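PDB 2V5I: salmonella typhimurium DB7155 bacteriophage DET7 tailspike from Bacteriophage, which probably serves as the phage's receptor-binding tailspike, a trimer that binds the O-antigen of its Salmonella host and hydrolyses it. Local coordinates for residues K66-G71 / Q88-S93; S347-Q352 / S369-I374. All blocks are in the same frame, centred on the assembly; numbering follows the deposited sequence.

Overall arrangement
Both interactions join neighbouring strands of the long parallel beta-helix that makes up most of this tailspike chain. Interaction 1 comes first along the chain and pairs strands 69-70 and 85-92, about 33 Å from the chain centre. Interaction 2 follows and pairs strands 345-352 and 371-374, about 9 Å from that centre. The two centres lie 38 Å apart and the nearest atoms about 29 Å, so the contacts do not touch. Other parallel pairings, such as 187-196 with 220-224 and 323-330 with 345-352, connect them. Each contact also reaches a second subunit, so the same stacking of rungs that builds one chain contributes surfaces to the trimer.

Interaction 1 of 2, residues K66-G71 / Q88-S93; sequences KAKFIG and QPFMES
The ring of Phe-69 has the sulfur of Met-91 at its edge, near the ring plane. Met-91 SD lies 5.0 Å from the Phe-69 ring centroid, 74° off the ring normal, a Met-aromatic contact. The bend at chi2 (-57°) brings Met-91 SD to 3.7 Å from Phe-69 CB. The ring of Phe-90 is met obliquely by Lys-68, whose CG comes to 3.6 Å from Phe-90 CD1. These two side chains run side by side and point the same way. Lys-68 is extended beyond CG and carries its amine past the ring to Glu-92. There Lys-68 NZ makes a salt bridge of 2.8 Å with Glu-92 OE1, nearly along the C-O axis. Glu-92 OE2 has a second cation, Lys-124, so the carboxylate is gripped at both oxygens.

The backbones form a short parallel ladder between successive rungs of the beta-helix. Phe-69 and Met-91 share one face, and there Met-91 packs on strands 156-161 and 176-181. Ile-70 and Glu-92 take the other face. Phe-69 N bonds to Phe-90 O at 2.9 Å, Glu-92 N to Phe-69 O, and Gly-71 N to Glu-92 O. Before the ladder the chains separate, and two waters fill in. Water 1 bridges Ala-67 O and Phe-90 N; water 2 donates to Ala-67 O and to Gln-88 O, the latter at 2.7 Å.

Interaction 2 of 2, residues S347-Q352 / S369-I374; sequences SNVTVQ and SNITVI
Ser-369 O accepts from Asn-348 N at 3.0 Å and also meets Ser-347 CA in a CA-H...O contact. The chain then turns a corner at Asn-370, as its neighbour does at Asn-348, both with positive phi. The two asparagines sit at the same corner of successive rungs, joined by a hydrogen bond. Asn-370 has CG anti to its backbone N (chi1 -160°), and this brings Asn-370 ND2 to Asn-348 OD1 at 2.8 Å. The bond is fairly straight, with 163° at the hydrogen. Asn-348 OD1 lies in the amide plane of Asn-370, but the donor is tilted 34° from the carbonyl plane of Asn-348, and the two amides stand nearly perpendicular. Asn-370 OD1 is taken by Arg-398. Asn-370 O accepts a weak bond from Val-349 N, and water 3 also donates to it and to Val-349 O.

Ile-371 lies alongside Val-349, with Ile-371 CD1 3.8 Å from Val-349 CB. Thr-372 N then bonds to Val-349 O, and Thr-372 O receives Val-351 N at 2.8 Å. Thr-372 OG1 is held by Arg-398 and by water 4, which it shares with Thr-350 OG1. Val-373 packs beside Val-351 on the same face as Ile-371. Ile-374 closes the pairing: its N reaches Val-351 O, and its CG1 packs 3.7 Å from Gln-352 CB.

The asparagine pair is reminiscent of one step of an asparagine ladder, but it lies on the face turned to the other subunits. Asn-348 ND2 also bonds to Thr-350 OG1 of a neighbouring subunit. Asn-370 and Thr-372 are buried, yet Asn-370 OD1, Asn-370 ND2 and Thr-372 OG1 all have partners. The corner amides thus tie the rungs together, and that of Asn-348 also reaches across the trimer.

Interaction 1 of 2, residues K66-G71 / Q88-S93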
loop_
_atom_site.group_PDB
_atom_site.type_symbol
_atom_site.label_atom_id
_atom_site.label_comp_id
_atom_site.label_asym_id
_atom_site.label_seq_id
_atom_site.Cartn_x
_atom_site.Cartn_y
_atom_site.Cartn_z
ATOM N N LYS A 66 36.032 -12.271 1.707
ATOM C CA LYS A 66 36.250 -11.949 3.124
ATOM C C LYS A 66 37.370 -10.907 3.260
ATOM O O LYS A 66 38.102 -10.870 4.240
ATOM C CB LYS A 66 36.585 -13.240 3.919
ATOM C CG LYS A 66 35.409 -14.246 3.912
ATOM C CD LYS A 66 35.571 -15.413 4.863
ATOM C CE LYS A 66 34.318 -16.298 4.886
ATOM N NZ LYS A 66 34.387 -17.393 5.950
ATOM N N ALA A 67 37.447 -10.032 2.266
ATOM C CA ALA A 67 38.451 -8.967 2.164
ATOM C C ALA A 67 38.048 -8.047 1.015
ATOM O O ALA A 67 36.991 -8.284 0.387
ATOM C CB ALA A 67 39.836 -9.532 1.968
ATOM N N LYS A 68 38.826 -7.004 0.751
ATOM C CA LYS A 68 38.450 -5.920 -0.163
ATOM C C LYS A 68 39.234 -5.943 -1.453
ATOM O O LYS A 68 40.394 -6.351 -1.451
ATOM C CB LYS A 68 38.691 -4.579 0.477
ATOM C CG LYS A 68 38.055 -4.379 1.829
ATOM C CD LYS A 68 38.430 -3.011 2.403
ATOM C CE LYS A 68 37.730 -2.708 3.712
ATOM N NZ LYS A 68 37.907 -1.250 4.082
ATOM N N PHE A 69 38.603 -5.418 -2.510
ATOM C CA PHE A 69 39.268 -5.069 -3.760
ATOM C C PHE A 69 39.477 -3.549 -3.762
ATOM O O PHE A 69 38.514 -2.785 -3.735
ATOM C CB PHE A 69 38.452 -5.434 -5.011
ATOM C CG PHE A 69 38.256 -6.910 -5.210
ATOM C CD1 PHE A 69 39.344 -7.762 -5.379
ATOM C CD2 PHE A 69 36.980 -7.435 -5.367
ATOM C CE1 PHE A 69 39.152 -9.151 -5.585
ATOM C CE2 PHE A 69 36.795 -8.836 -5.539
ATOM C CZ PHE A 69 37.866 -9.671 -5.656
ATOM N N ILE A 70 40.747 -3.126 -3.750
ATOM C CA ILE A 70 41.106 -1.744 -3.621
ATOM C C ILE A 70 41.806 -1.250 -4.891
ATOM O O ILE A 70 42.822 -1.816 -5.326
ATOM C CB ILE A 70 42.040 -1.540 -2.385
ATOM C CG1 ILE A 70 41.392 -2.130 -1.097
ATOM C CG2 ILE A 70 42.405 -0.081 -2.217
ATOM C CD1 ILE A 70 42.322 -2.278 0.052
ATOM N N GLY A 71 41.332 -0.144 -5.433
ATOM C CA GLY A 71 41.970 0.433 -6.612
ATOM C C GLY A 71 41.162 1.576 -7.173
ATOM O O GLY A 71 39.983 1.723 -6.829
ATOM N N GLN A 88 29.464 -10.988 -0.891
ATOM C CA GLN A 88 30.096 -9.982 -0.042
ATOM C C GLN A 88 31.317 -9.261 -0.624
ATOM O O GLN A 88 32.279 -8.953 0.094
ATOM C CB GLN A 88 30.416 -10.532 1.394
ATOM C CG GLN A 88 29.224 -10.954 2.222
ATOM C CD GLN A 88 29.612 -11.674 3.535
ATOM O OE1 GLN A 88 29.782 -12.894 3.567
ATOM N NE2 GLN A 88 29.730 -10.924 4.603
ATOM N N PRO A 89 31.274 -8.932 -1.944
ATOM C CA PRO A 89 32.382 -8.172 -2.475
ATOM C C PRO A 89 32.412 -6.792 -1.811
ATOM O O PRO A 89 31.385 -6.266 -1.350
ATOM C CB PRO A 89 32.078 -8.067 -3.964
ATOM C CG PRO A 89 30.598 -8.105 -4.018
ATOM C CD PRO A 89 30.203 -9.073 -2.918
ATOM N N PHE A 90 33.604 -6.194 -1.739
ATOM C CA PHE A 90 33.727 -4.840 -1.215
ATOM C C PHE A 90 34.740 -4.092 -2.119
ATOM O O PHE A 90 35.943 -4.450 -2.136
ATOM C CB PHE A 90 34.227 -4.864 0.247
ATOM C CG PHE A 90 34.135 -3.549 0.963
ATOM C CD1 PHE A 90 35.108 -2.568 0.792
ATOM C CD2 PHE A 90 33.079 -3.280 1.810
ATOM C CE1 PHE A 90 35.037 -1.330 1.474
ATOM C CE2 PHE A 90 32.971 -2.058 2.466
ATOM C CZ PHE A 90 33.971 -1.078 2.310
ATOM N N MET A 91 34.266 -3.075 -2.879
ATOM C CA MET A 91 35.107 -2.255 -3.754
ATOM C C MET A 91 35.476 -0.961 -3.037
ATOM O O MET A 91 34.586 -0.282 -2.513
ATOM C CB MET A 91 34.310 -1.933 -5.015
ATOM C CG MET A 91 33.871 -3.125 -5.745
ATOM S SD MET A 91 35.132 -4.294 -6.278
ATOM C CE MET A 91 36.158 -3.277 -7.308
ATOM N N GLU A 92 36.778 -0.633 -2.941
ATOM C CA GLU A 92 37.207 0.610 -2.264
ATOM C C GLU A 92 38.210 1.347 -3.140
ATOM O O GLU A 92 39.123 0.736 -3.715
ATOM C CB GLU A 92 37.820 0.280 -0.912
ATOM C CG GLU A 92 38.456 1.506 -0.228
ATOM C CD GLU A 92 38.889 1.256 1.182
ATOM O OE1 GLU A 92 38.457 0.271 1.829
ATOM O OE2 GLU A 92 39.665 2.107 1.687
ATOM N N SER A 93 38.001 2.646 -3.334
ATOM C CA SER A 93 38.948 3.417 -4.124
ATOM C C SER A 93 40.258 3.488 -3.417
ATOM O O SER A 93 40.303 3.473 -2.190
ATOM C CB SER A 93 38.443 4.825 -4.449
ATOM O OG SER A 93 38.238 5.603 -3.252
HETATM O O HOH W 1 35.886 -7.984 -2.134
HETATM O O HOH W 2 34.398 -8.850 1.749
#

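Interaction 2 of 2, residues S347-Q352 / S369-I374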
loop_
_atom_site.group_PDB
_atom_site.type_symbol
_atom_site.label_atom_id
_atom_site.label_comp_id
_atom_site.label_asym_id
_atom_site.label_seq_id
_atom_site.Cartn_x
_atom_site.Cartn_y
_atom_site.Cartn_z
ATOM N N SER A 347 0.544 3.332 -9.404
ATOM C CA SER A 347 -0.288 3.168 -8.219
ATOM C C SER A 347 0.501 3.166 -6.923
ATOM O O SER A 347 1.668 2.795 -6.867
ATOM C CB SER A 347 -1.063 1.828 -8.240
ATOM O OG SER A 347 -0.180 0.725 -8.499
ATOM N N ASN A 348 -0.156 3.650 -5.879
ATOM C CA ASN A 348 0.351 3.489 -4.549
ATOM C C ASN A 348 1.718 4.150 -4.396
ATOM O O ASN A 348 2.729 3.516 -4.047
ATOM C CB ASN A 348 0.354 2.011 -4.137
ATOM C CG ASN A 348 -0.989 1.319 -4.430
ATOM O OD1 ASN A 348 -2.082 1.915 -4.304
ATOM N ND2 ASN A 348 -0.908 0.083 -4.898
ATOM N N VAL A 349 1.725 5.453 -4.638
ATOM C CA VAL A 349 2.932 6.266 -4.571
ATOM C C VAL A 349 2.808 7.187 -3.393
ATOM O O VAL A 349 1.769 7.786 -3.221
ATOM C CB VAL A 349 3.025 7.122 -5.882
ATOM C CG1 VAL A 349 4.053 8.240 -5.775
ATOM C CG2 VAL A 349 3.358 6.223 -7.068
ATOM N N THR A 350 3.883 7.358 -2.612
ATOM C CA THR A 350 3.898 8.253 -1.447
ATOM C C THR A 350 5.131 9.163 -1.572
ATOM O O THR A 350 6.283 8.703 -1.536
ATOM C CB THR A 350 3.951 7.438 -0.125
ATOM O OG1 THR A 350 2.793 6.548 -0.069
ATOM C CG2 THR A 350 3.970 8.398 1.076
ATOM N N VAL A 351 4.896 10.456 -1.816
ATOM C CA VAL A 351 5.949 11.456 -1.856
ATOM C C VAL A 351 5.635 12.440 -0.724
ATOM O O VAL A 351 4.557 13.039 -0.706
ATOM C CB VAL A 351 5.982 12.173 -3.229
ATOM C CG1 VAL A 351 7.068 13.212 -3.226
ATOM C CG2 VAL A 351 6.225 11.194 -4.350
ATOM N N GLN A 352 6.567 12.638 0.193
ATOM C CA GLN A 352 6.271 13.476 1.351
ATOM C C GLN A 352 7.493 14.284 1.752
ATOM O O GLN A 352 8.608 13.768 1.770
ATOM C CB GLN A 352 5.644 12.691 2.499
ATOM C CG GLN A 352 6.363 11.569 3.006
ATOM C CD GLN A 352 5.545 10.514 3.866
ATOM O OE1 GLN A 352 4.268 10.448 3.967
ATOM N NE2 GLN A 352 6.321 9.683 4.479
ATOM N N SER A 369 -3.350 6.128 -9.493
ATOM C CA SER A 369 -4.343 5.789 -8.485
ATOM C C SER A 369 -3.661 5.692 -7.119
ATOM O O SER A 369 -2.557 5.146 -7.010
ATOM C CB SER A 369 -5.068 4.490 -8.819
ATOM O OG SER A 369 -5.583 4.516 -10.160
ATOM N N ASN A 370 -4.324 6.215 -6.094
ATOM C CA ASN A 370 -3.902 6.049 -4.703
ATOM C C ASN A 370 -2.534 6.680 -4.464
ATOM O O ASN A 370 -1.541 6.022 -4.169
ATOM C CB ASN A 370 -3.893 4.584 -4.282
ATOM C CG ASN A 370 -3.944 4.422 -2.795
ATOM O OD1 ASN A 370 -4.482 5.285 -2.090
ATOM N ND2 ASN A 370 -3.349 3.344 -2.293
ATOM N N ILE A 371 -2.510 7.992 -4.689
ATOM C CA ILE A 371 -1.285 8.846 -4.698
ATOM C C ILE A 371 -1.294 9.755 -3.467
ATOM O O ILE A 371 -2.311 10.326 -3.105
ATOM C CB ILE A 371 -1.231 9.743 -5.980
ATOM C CG1 ILE A 371 -1.386 8.918 -7.272
ATOM C CG2 ILE A 371 0.078 10.505 -6.048
ATOM C CD1 ILE A 371 -0.327 7.878 -7.518
ATOM N N THR A 372 -0.129 9.917 -2.852
ATOM C CA THR A 372 0.020 10.897 -1.745
ATOM C C THR A 372 1.196 11.771 -2.131
ATOM O O THR A 372 2.289 11.249 -2.413
ATOM C CB THR A 372 0.361 10.158 -0.413
ATOM O OG1 THR A 372 -0.738 9.305 -0.024
ATOM C CG2 THR A 372 0.691 11.111 0.706
ATOM N N VAL A 373 0.988 13.085 -2.249
ATOM C CA VAL A 373 2.081 14.040 -2.517
ATOM C C VAL A 373 1.844 15.220 -1.600
ATOM O O VAL A 373 1.041 16.110 -1.926
ATOM C CB VAL A 373 2.108 14.513 -3.997
ATOM C CG1 VAL A 373 3.278 15.446 -4.197
ATOM C CG2 VAL A 373 2.255 13.384 -4.936
ATOM N N ILE A 374 2.580 15.275 -0.489
ATOM C CA ILE A 374 2.257 16.199 0.589
ATOM C C ILE A 374 3.522 16.890 1.100
ATOM O O ILE A 374 4.589 16.291 1.100
ATOM C CB ILE A 374 1.550 15.492 1.757
ATOM C CG1 ILE A 374 2.407 14.424 2.381
ATOM C CG2 ILE A 374 0.201 14.892 1.287
ATOM C CD1 ILE A 374 1.815 13.775 3.547
HETATM O O HOH W 3 -0.262 6.303 -1.572
HETATM O O HOH W 4 0.351 7.445 1.482
#